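PDB 4GT6: cell surface protein from Faecalibacterium prausnitzii A2-165, which is of unknown function but, as a leucine-rich-repeat protein of the BspA type on the cell surface, probably binds other proteins outside the cell. Local coordinates for residues Thr27-Asn32 with Arg57-Tyr62; Tyr233-Tyr238 with Thr258-Ser263; Ile279-Phe284 with Leu302-Phe307. All blocks are in the same frame, centred on the assembly; numbering follows the deposited sequence.

In the fold
The chain is a leucine-rich-repeat part of a longer cell surface protein. Interaction 1 lies where the N-terminal strands join the repeats, and interactions 2 and 3 lie further along the solenoid. The centre of interaction 1 is about 42 Å from that of interaction 2 and about 43 Å from that of interaction 3, on the opposite side of the chain's centre. Interactions 2 and 3 are neighbours, with centres about 10 Å apart. Their turns touch through Phe261 N and Ala283 O, 2.8 Å apart, a probable hydrogen bond, and through the stacked rings of Phe261 and Phe284. A sodium ion, at the site of Ser297 and Glu320, lies about 11 Å from the side chain of Ile279 in interaction 3.

Interaction 1. Residues Thr27-Asn32 with Arg57-Tyr62; sequences TKYTGN and RVFCNY. With EDO (1,2-ethanediol), chain N.
Tyr29 packs against Val58, Phe59 and Tyr62 where the N-terminal strands meet the leucine-rich-repeat solenoid. Its CG lies anti to the backbone N (chi1 170°), which carries the ring from strand 24-29 over to the turns of 57-62. There it meets Phe59 obliquely, the planes 39° apart and the centroids separated by 5.3 Å; the nearest atoms are Tyr29 CD2 and Phe59 CE1, at 3.4 Å. A tyrosine suits this place because the ring is buried while its hydroxyl reaches a polar partner, the carboxylate of Glu33. Gly31 N lies over the centre of one face of the same ring. Val58, branched at CB, serves two neighbours: CG1 packs on Tyr29 CB at 3.8 Å, and CG2 rests against Thr27 C. Between the backbones a water accepts from Tyr29 N and donates to Val58 O, and an ethanediol molecule, probably from the crystallisation liquor, also donates to Val58 O through its O1. That O1 sits at the edge of the Tyr29 ring. Tyr62 comes in from the far end of the turns, hydrogen-bonded through its hydroxyl to the backbone oxygen of Glu33, and its OH lies 3.4 Å from Tyr29 CE2.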
loop_
_atom_site.group_PDB
_atom_site.type_symbol
_atom_site.label_atom_id
_atom_site.label_comp_id
_atom_site.label_asym_id
_atom_site.label_seq_id
_atom_site.Cartn_x
_atom_site.Cartn_y
_atom_site.Cartn_z
ATOM N N THR A 27 6.305 20.054 -22.883
ATOM C CA THR A 27 6.266 20.673 -21.552
ATOM C C THR A 27 4.918 21.306 -21.199
ATOM O O THR A 27 4.682 21.584 -20.026
ATOM C CB THR A 27 7.379 21.728 -21.424
ATOM O OG1 THR A 27 7.247 22.666 -22.496
ATOM C CG2 THR A 27 8.784 21.102 -21.404
ATOM N N LYS A 28 4.055 21.543 -22.192
ATOM C CA LYS A 28 2.732 22.142 -21.985
ATOM C C LYS A 28 1.789 21.731 -23.104
ATOM O O LYS A 28 2.221 21.532 -24.243
ATOM C CB LYS A 28 2.848 23.695 -21.936
ATOM C CG LYS A 28 1.585 24.434 -21.451
ATOM C CD LYS A 28 1.793 25.959 -21.388
ATOM C CE LYS A 28 0.697 26.615 -20.579
ATOM N NZ LYS A 28 1.012 28.031 -20.256
ATOM N N TYR A 29 0.501 21.625 -22.779
ATOM C CA TYR A 29 -0.548 21.365 -23.749
ATOM C C TYR A 29 -1.566 22.491 -23.573
ATOM O O TYR A 29 -2.044 22.693 -22.452
ATOM C CB TYR A 29 -1.175 19.987 -23.569
ATOM C CG TYR A 29 -2.423 19.820 -24.405
ATOM C CD1 TYR A 29 -2.346 19.692 -25.793
ATOM C CD2 TYR A 29 -3.683 19.800 -23.815
ATOM C CE1 TYR A 29 -3.489 19.485 -26.564
ATOM C CE2 TYR A 29 -4.835 19.604 -24.577
ATOM C CZ TYR A 29 -4.730 19.431 -25.946
ATOM O OH TYR A 29 -5.855 19.203 -26.686
ATOM N N THR A 30 -1.887 23.217 -24.656
ATOM C CA THR A 30 -2.772 24.396 -24.551
ATOM C C THR A 30 -4.148 24.175 -25.195
ATOM O O THR A 30 -4.941 25.126 -25.288
ATOM C CB THR A 30 -2.075 25.609 -25.192
ATOM O OG1 THR A 30 -1.915 25.359 -26.591
ATOM C CG2 THR A 30 -0.736 25.924 -24.536
ATOM N N GLY A 31 -4.439 22.942 -25.603
ATOM C CA GLY A 31 -5.738 22.629 -26.199
ATOM C C GLY A 31 -6.789 22.211 -25.175
ATOM O O GLY A 31 -6.609 22.388 -23.968
ATOM N N ASN A 32 -7.887 21.636 -25.650
ATOM C CA ASN A 32 -8.980 21.200 -24.780
ATOM C C ASN A 32 -9.633 19.913 -25.330
ATOM O O ASN A 32 -10.808 19.664 -25.078
ATOM C CB ASN A 32 -10.038 22.320 -24.597
ATOM C CG ASN A 32 -10.650 22.810 -25.886
ATOM O OD1 ASN A 32 -10.688 22.104 -26.894
ATOM N ND2 ASN A 32 -11.125 24.048 -25.877
ATOM N N ARG A 57 3.949 16.940 -15.362
ATOM C CA ARG A 57 2.692 17.629 -15.124
ATOM C C ARG A 57 1.963 18.156 -16.362
ATOM O O ARG A 57 1.061 18.985 -16.197
ATOM C CB ARG A 57 2.938 18.825 -14.140
ATOM C CG ARG A 57 3.811 18.435 -12.923
ATOM C CD ARG A 57 3.770 19.488 -11.823
ATOM N NE ARG A 57 2.615 19.331 -10.928
ATOM C CZ ARG A 57 2.572 18.546 -9.849
ATOM N NH1 ARG A 57 3.639 17.843 -9.486
ATOM N NH2 ARG A 57 1.471 18.471 -9.120
ATOM N N VAL A 58 2.278 17.677 -17.573
ATOM C CA VAL A 58 1.606 18.236 -18.788
ATOM C C VAL A 58 0.073 18.156 -18.685
ATOM O O VAL A 58 -0.619 19.137 -18.998
ATOM C CB VAL A 58 2.131 17.602 -20.119
ATOM C CG1 VAL A 58 1.360 18.157 -21.329
ATOM C CG2 VAL A 58 3.627 17.899 -20.298
ATOM N N PHE A 59 -0.470 17.014 -18.216
ATOM C CA PHE A 59 -1.938 16.884 -18.067
ATOM C C PHE A 59 -2.351 16.775 -16.593
ATOM O O PHE A 59 -3.445 16.281 -16.274
ATOM C CB PHE A 59 -2.455 15.672 -18.855
ATOM C CG PHE A 59 -2.212 15.850 -20.326
ATOM C CD1 PHE A 59 -3.130 16.529 -21.121
ATOM C CD2 PHE A 59 -1.073 15.328 -20.925
ATOM C CE1 PHE A 59 -2.883 16.720 -22.484
ATOM C CE2 PHE A 59 -0.836 15.520 -22.292
ATOM C CZ PHE A 59 -1.735 16.230 -23.048
ATOM N N CYS A 60 -1.498 17.280 -15.701
ATOM C CA CYS A 60 -1.754 17.274 -14.265
ATOM C C CYS A 60 -2.986 18.137 -13.958
ATOM O O CYS A 60 -3.032 19.311 -14.360
ATOM C CB CYS A 60 -0.535 17.777 -13.503
ATOM S SG CYS A 60 -0.750 17.761 -11.704
ATOM N N ASN A 61 -4.008 17.549 -13.301
ATOM C CA ASN A 61 -5.255 18.267 -12.978
ATOM C C ASN A 61 -5.910 18.866 -14.243
ATOM O O ASN A 61 -6.503 19.935 -14.172
ATOM C CB ASN A 61 -5.014 19.379 -11.935
ATOM C CG ASN A 61 -4.665 18.841 -10.584
ATOM O OD1 ASN A 61 -5.336 17.941 -10.081
ATOM N ND2 ASN A 61 -3.571 19.340 -9.989
ATOM N N TYR A 62 -5.809 18.165 -15.384
ATOM C CA TYR A 62 -6.372 18.625 -16.676
ATOM C C TYR A 62 -7.819 19.000 -16.432
ATOM O O TYR A 62 -8.562 18.182 -15.904
ATOM C CB TYR A 62 -6.231 17.497 -17.703
ATOM C CG TYR A 62 -6.675 17.864 -19.104
ATOM C CD1 TYR A 62 -6.002 18.842 -19.837
ATOM C CD2 TYR A 62 -7.689 17.152 -19.738
ATOM C CE1 TYR A 62 -6.361 19.137 -21.155
ATOM C CE2 TYR A 62 -8.059 17.431 -21.053
ATOM C CZ TYR A 62 -7.385 18.418 -21.763
ATOM O OH TYR A 62 -7.758 18.703 -23.050
HETATM C C1 EDO N . -3.300 21.269 -19.048
HETATM O O1 EDO N . -2.914 20.338 -20.047
HETATM C C2 EDO N . -3.467 20.550 -17.687
HETATM O O2 EDO N . -2.222 20.328 -17.069
HETATM O O HOH W 1 0.064 21.562 -19.892
#

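Interaction 2. Residues Tyr233-Tyr238 with Thr258-Ser263; sequences YALIRY and THAFDS. With EDO (1,2-ethanediol), chain L.
Arg237 and Asp262 form a buried salt bridge in the leucine-rich-repeat solenoid, joining the bulged end of strand 233-237 to the type I turn His259-Asp262 that follows strand 253-256. The arginine leaves its backbone away from the turn, but bends at chi2 (74°) and again at chi3 bring the guanidinium back. NH1 donates to Asp262 OD1 at 2.7 Å, with the carboxylate oxygen in the guanidinium plane. NH2 meets Asp262 O at 3.1 Å on a carbonyl lone pair. The NE/NH2 edge gives both N-H groups to Tyr238 O, NH2 almost in line with the C=O and NE from above the carbonyl plane. Arginine suits this place because one flat group serves several acceptors. Alongside, Tyr238 N donates almost straight (173°) to Ala260 O, at 2.8 Å. Tyr238 CB then sits over the face of the Phe261 ring, 3.9 Å from its centroid; the rings are close to parallel (23°) but offset, with little of one lying over the other. Leu235 crosses Phe261 at about a right angle, Leu235 CD1 lying 3.7 Å from Phe261 CZ, and small Ala260 lets the strand come close. Phe201 O also accepts from Arg237 NH1, and Glu203 N donates to Asp262 OD2. With the charges paired and bonded in the interior, Asp262 probably stays ionised.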
loop_
_atom_site.group_PDB
_atom_site.type_symbol
_atom_site.label_atom_id
_atom_site.label_comp_id
_atom_site.label_asym_id
_atom_site.label_seq_id
_atom_site.Cartn_x
_atom_site.Cartn_y
_atom_site.Cartn_z
ATOM N N TYR A 233 11.990 -13.786 13.253
ATOM C CA TYR A 233 11.018 -13.525 12.215
ATOM C C TYR A 233 10.023 -12.474 12.673
ATOM O O TYR A 233 9.701 -12.406 13.858
ATOM C CB TYR A 233 10.227 -14.798 11.867
ATOM C CG TYR A 233 11.006 -15.899 11.193
ATOM C CD1 TYR A 233 11.871 -16.706 11.915
ATOM C CD2 TYR A 233 10.799 -16.202 9.853
ATOM C CE1 TYR A 233 12.536 -17.778 11.317
ATOM C CE2 TYR A 233 11.478 -17.258 9.237
ATOM C CZ TYR A 233 12.320 -18.059 9.979
ATOM O OH TYR A 233 12.973 -19.115 9.378
ATOM N N ALA A 234 9.503 -11.706 11.730
ATOM C CA ALA A 234 8.378 -10.806 11.966
ATOM C C ALA A 234 7.250 -11.322 11.090
ATOM O O ALA A 234 7.489 -11.617 9.909
ATOM C CB ALA A 234 8.732 -9.353 11.601
ATOM N N LEU A 235 6.040 -11.455 11.637
ATOM C CA LEU A 235 4.893 -11.879 10.826
ATOM C C LEU A 235 4.375 -10.630 10.115
ATOM O O LEU A 235 3.994 -9.669 10.783
ATOM C CB LEU A 235 3.798 -12.511 11.728
ATOM C CG LEU A 235 2.732 -13.348 11.011
ATOM C CD1 LEU A 235 2.082 -14.323 11.991
ATOM C CD2 LEU A 235 1.611 -12.471 10.378
ATOM N N ILE A 236 4.391 -10.621 8.775
ATOM C CA ILE A 236 4.012 -9.390 8.087
ATOM C C ILE A 236 2.655 -9.483 7.364
ATOM O O ILE A 236 1.990 -8.447 7.256
ATOM C CB ILE A 236 5.153 -8.865 7.176
ATOM C CG1 ILE A 236 5.415 -9.747 5.951
ATOM C CG2 ILE A 236 6.488 -8.564 8.010
ATOM C CD1 ILE A 236 6.431 -9.138 4.979
ATOM N N ARG A 237 2.210 -10.685 6.911
ATOM C CA ARG A 237 0.913 -10.773 6.245
ATOM C C ARG A 237 0.266 -12.152 6.407
ATOM O O ARG A 237 0.759 -13.157 5.883
ATOM C CB ARG A 237 1.029 -10.429 4.731
ATOM C CG ARG A 237 -0.281 -10.455 3.952
ATOM C CD ARG A 237 -1.175 -9.246 4.263
ATOM N NE ARG A 237 -2.154 -9.545 5.321
ATOM C CZ ARG A 237 -3.050 -8.675 5.779
ATOM N NH1 ARG A 237 -3.043 -7.415 5.352
ATOM N NH2 ARG A 237 -3.962 -9.057 6.669
ATOM N N TYR A 238 -0.842 -12.173 7.148
ATOM C CA TYR A 238 -1.713 -13.339 7.280
ATOM C C TYR A 238 -2.831 -13.129 6.247
ATOM O O TYR A 238 -3.398 -12.040 6.219
ATOM C CB TYR A 238 -2.246 -13.464 8.705
ATOM C CG TYR A 238 -3.113 -14.690 8.909
ATOM C CD1 TYR A 238 -4.485 -14.652 8.649
ATOM C CD2 TYR A 238 -2.578 -15.866 9.423
ATOM C CE1 TYR A 238 -5.287 -15.778 8.838
ATOM C CE2 TYR A 238 -3.375 -16.990 9.644
ATOM C CZ TYR A 238 -4.729 -16.939 9.350
ATOM O OH TYR A 238 -5.505 -18.051 9.551
ATOM N N THR A 258 2.771 -4.228 11.683
ATOM C CA THR A 258 1.581 -3.392 11.537
ATOM C C THR A 258 0.634 -3.988 10.486
ATOM O O THR A 258 1.081 -4.438 9.427
ATOM C CB THR A 258 1.968 -1.925 11.240
ATOM O OG1 THR A 258 0.783 -1.123 11.156
ATOM C CG2 THR A 258 2.780 -1.759 9.963
ATOM N N HIS A 259 -0.672 -4.039 10.817
ATOM C CA HIS A 259 -1.758 -4.549 9.957
ATOM C C HIS A 259 -1.512 -5.989 9.435
ATOM O O HIS A 259 -2.091 -6.365 8.412
ATOM C CB HIS A 259 -1.989 -3.550 8.784
ATOM C CG HIS A 259 -2.359 -2.179 9.274
ATOM N ND1 HIS A 259 -1.485 -1.107 9.173
ATOM C CD2 HIS A 259 -3.483 -1.764 9.904
ATOM C CE1 HIS A 259 -2.106 -0.077 9.739
ATOM N NE2 HIS A 259 -3.321 -0.420 10.171
ATOM N N ALA A 260 -0.688 -6.813 10.145
ATOM C CA ALA A 260 -0.374 -8.164 9.642
ATOM C C ALA A 260 -1.621 -9.050 9.547
ATOM O O ALA A 260 -1.686 -9.928 8.686
ATOM C CB ALA A 260 0.680 -8.843 10.528
ATOM N N PHE A 261 -2.608 -8.821 10.436
ATOM C CA PHE A 261 -3.855 -9.603 10.461
ATOM C C PHE A 261 -5.064 -8.711 10.230
ATOM O O PHE A 261 -6.164 -9.072 10.625
ATOM C CB PHE A 261 -4.028 -10.326 11.813
ATOM C CG PHE A 261 -3.099 -11.467 12.126
ATOM C CD1 PHE A 261 -1.850 -11.231 12.701
ATOM C CD2 PHE A 261 -3.509 -12.789 11.952
ATOM C CE1 PHE A 261 -1.003 -12.294 13.040
ATOM C CE2 PHE A 261 -2.655 -13.852 12.273
ATOM C CZ PHE A 261 -1.409 -13.599 12.822
ATOM N N ASP A 262 -4.898 -7.564 9.565
ATOM C CA ASP A 262 -6.059 -6.709 9.387
ATOM C C ASP A 262 -7.103 -7.385 8.481
ATOM O O ASP A 262 -6.758 -8.178 7.592
ATOM C CB ASP A 262 -5.684 -5.292 8.894
ATOM C CG ASP A 262 -5.139 -5.119 7.465
ATOM O OD1 ASP A 262 -4.950 -6.129 6.768
ATOM O OD2 ASP A 262 -4.920 -3.967 7.053
ATOM N N SER A 263 -8.391 -7.135 8.796
ATOM C CA SER A 263 -9.561 -7.566 8.026
ATOM C C SER A 263 -9.656 -9.084 7.776
ATOM O O SER A 263 -10.134 -9.495 6.709
ATOM C CB SER A 263 -9.640 -6.809 6.701
ATOM O OG SER A 263 -9.824 -5.424 6.954
HETATM C C1 EDO L . 1.783 2.565 10.341
HETATM O O1 EDO L . 1.079 1.336 10.260
HETATM C C2 EDO L . 3.060 2.466 11.194
HETATM O O2 EDO L . 4.058 1.801 10.458
HETATM O O HOH W 2 2.824 -6.076 8.301
HETATM O O HOH W 3 -0.058 -6.753 6.058
#

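Interaction 3. Residues Ile279-Phe284 with Leu302-Phe307; sequences IGTGAF and LPESVF. With EDO (1,2-ethanediol), chain B.
Gly280-Ala283 and Pro303-Val306 are type II turns of successive coils, laid one upon the other. Two backbone hydrogen bonds join the segments, one from Gly282 within its turn and one from Phe284 just after it. Gly282 N donates to Glu304 O at 2.8 Å, and Phe284 N to Val306 O at 2.9 Å. The third position of each turn, Gly282 in one and Ser305 in the other, has positive phi, a conformation glycine adopts easily. Gly282 also brings its CA within 3.3 Å of Ser305 O in a CA-H...O contact that is nearly straight (165°). Pro303 opens the second turn and directs its ring toward the first segment: CG approaches Ile279 O at 3.2 Å and also Gly280 O; proline, with no backbone N-H to satisfy, can present this apolar ring there. Val306 has CG2 anti to its backbone nitrogen, which sends this methyl to Ile279 CG2, 4.0 Å away, and to the edge of the Phe284 ring. Phe284 and Phe307 run side by side in the same direction, their planes 21° apart and their centroids 5.4 Å apart; the slide leaves little overlap, and Phe284 CD2 touches Phe307 CE1 at 3.6 Å. Near the more open side, Thr281 lies alongside Glu304, its CG2 methyl meeting Glu304 O, while a water joins Thr281 OG1 to Glu304 N. An ethanediol O1 accepts from Thr281 N. The pattern continues in both directions: Phe261 stacks on Phe284, Phe330 meets Phe307, and backbone bonds link Gly280 to Ile256 of strand 253-256 and Leu302 to Gln324 of strand 324-325.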
loop_
_atom_site.group_PDB
_atom_site.type_symbol
_atom_site.label_atom_id
_atom_site.label_comp_id
_atom_site.label_asym_id
_atom_site.label_seq_id
_atom_site.Cartn_x
_atom_site.Cartn_y
_atom_site.Cartn_z
ATOM N N ILE A 279 3.937 -5.734 18.889
ATOM C CA ILE A 279 2.812 -5.776 17.942
ATOM C C ILE A 279 2.714 -4.415 17.282
ATOM O O ILE A 279 2.748 -3.401 17.988
ATOM C CB ILE A 279 1.488 -6.128 18.667
ATOM C CG1 ILE A 279 1.597 -7.438 19.477
ATOM C CG2 ILE A 279 0.336 -6.220 17.672
ATOM C CD1 ILE A 279 0.409 -7.657 20.447
ATOM N N GLY A 280 2.550 -4.396 15.958
ATOM C CA GLY A 280 2.431 -3.155 15.212
ATOM C C GLY A 280 1.031 -2.574 15.242
ATOM O O GLY A 280 0.050 -3.277 15.506
ATOM N N THR A 281 0.929 -1.295 14.903
ATOM C CA THR A 281 -0.349 -0.575 14.787
ATOM C C THR A 281 -1.360 -1.373 13.948
ATOM O O THR A 281 -1.006 -1.907 12.890
ATOM C CB THR A 281 -0.103 0.796 14.115
ATOM O OG1 THR A 281 0.747 1.566 14.965
ATOM C CG2 THR A 281 -1.424 1.571 13.844
ATOM N N GLY A 282 -2.591 -1.461 14.450
ATOM C CA GLY A 282 -3.717 -2.088 13.759
ATOM C C GLY A 282 -3.476 -3.524 13.334
ATOM O O GLY A 282 -4.062 -3.982 12.351
ATOM N N ALA A 283 -2.663 -4.260 14.094
ATOM C CA ALA A 283 -2.328 -5.634 13.731
ATOM C C ALA A 283 -3.559 -6.506 13.509
ATOM O O ALA A 283 -3.540 -7.294 12.588
ATOM C CB ALA A 283 -1.435 -6.257 14.777
ATOM N N PHE A 284 -4.623 -6.365 14.320
ATOM C CA PHE A 284 -5.832 -7.198 14.191
ATOM C C PHE A 284 -7.063 -6.339 13.927
ATOM O O PHE A 284 -8.186 -6.760 14.213
ATOM C CB PHE A 284 -6.044 -8.030 15.474
ATOM C CG PHE A 284 -4.936 -9.023 15.730
ATOM C CD1 PHE A 284 -4.990 -10.302 15.187
ATOM C CD2 PHE A 284 -3.840 -8.680 16.509
ATOM C CE1 PHE A 284 -3.962 -11.220 15.428
ATOM C CE2 PHE A 284 -2.804 -9.588 16.730
ATOM C CZ PHE A 284 -2.869 -10.851 16.183
ATOM N N LEU A 302 -0.211 -2.292 23.941
ATOM C CA LEU A 302 -1.273 -2.581 22.971
ATOM C C LEU A 302 -1.245 -1.373 22.022
ATOM O O LEU A 302 -1.479 -0.240 22.470
ATOM C CB LEU A 302 -2.644 -2.820 23.627
ATOM C CG LEU A 302 -2.784 -4.117 24.448
ATOM C CD1 LEU A 302 -4.234 -4.401 24.690
ATOM C CD2 LEU A 302 -2.162 -5.319 23.744
ATOM N N PRO A 303 -0.775 -1.552 20.764
ATOM C CA PRO A 303 -0.553 -0.386 19.903
ATOM C C PRO A 303 -1.845 0.237 19.410
ATOM O O PRO A 303 -2.926 -0.321 19.592
ATOM C CB PRO A 303 0.272 -0.965 18.755
ATOM C CG PRO A 303 -0.218 -2.377 18.641
ATOM C CD PRO A 303 -0.395 -2.807 20.080
ATOM N N GLU A 304 -1.726 1.377 18.735
ATOM C CA GLU A 304 -2.870 2.080 18.198
ATOM C C GLU A 304 -3.730 1.165 17.310
ATOM O O GLU A 304 -3.189 0.390 16.518
ATOM C CB GLU A 304 -2.345 3.289 17.401
ATOM C CG GLU A 304 -3.360 4.046 16.573
ATOM C CD GLU A 304 -2.662 5.117 15.759
ATOM O OE1 GLU A 304 -1.851 5.868 16.352
ATOM O OE2 GLU A 304 -2.842 5.136 14.519
ATOM N N SER A 305 -5.072 1.220 17.503
ATOM C CA SER A 305 -6.084 0.489 16.719
ATOM C C SER A 305 -5.844 -1.031 16.656
ATOM O O SER A 305 -6.349 -1.670 15.728
ATOM C CB SER A 305 -6.126 1.021 15.282
ATOM O OG SER A 305 -6.368 2.414 15.200
ATOM N N VAL A 306 -5.120 -1.613 17.632
ATOM C CA VAL A 306 -4.727 -3.044 17.560
ATOM C C VAL A 306 -5.952 -3.983 17.333
ATOM O O VAL A 306 -5.861 -4.877 16.495
ATOM C CB VAL A 306 -3.825 -3.512 18.737
ATOM C CG1 VAL A 306 -4.478 -3.294 20.106
ATOM C CG2 VAL A 306 -3.348 -4.964 18.546
ATOM N N PHE A 307 -7.062 -3.767 18.041
ATOM C CA PHE A 307 -8.286 -4.561 17.902
ATOM C C PHE A 307 -9.471 -3.687 17.514
ATOM O O PHE A 307 -10.612 -4.071 17.747
ATOM C CB PHE A 307 -8.587 -5.332 19.205
ATOM C CG PHE A 307 -7.492 -6.304 19.569
ATOM C CD1 PHE A 307 -7.265 -7.446 18.803
ATOM C CD2 PHE A 307 -6.699 -6.093 20.695
ATOM C CE1 PHE A 307 -6.231 -8.334 19.127
ATOM C CE2 PHE A 307 -5.667 -6.980 21.018
ATOM C CZ PHE A 307 -5.437 -8.092 20.233
HETATM C C1 EDO B . 4.120 0.544 15.757
HETATM O O1 EDO B . 3.739 -0.177 14.580
HETATM C C2 EDO B . 4.144 -0.376 17.004
HETATM O O2 EDO B . 5.415 -0.988 17.156
HETATM O O HOH W 4 0.881 2.227 17.681
#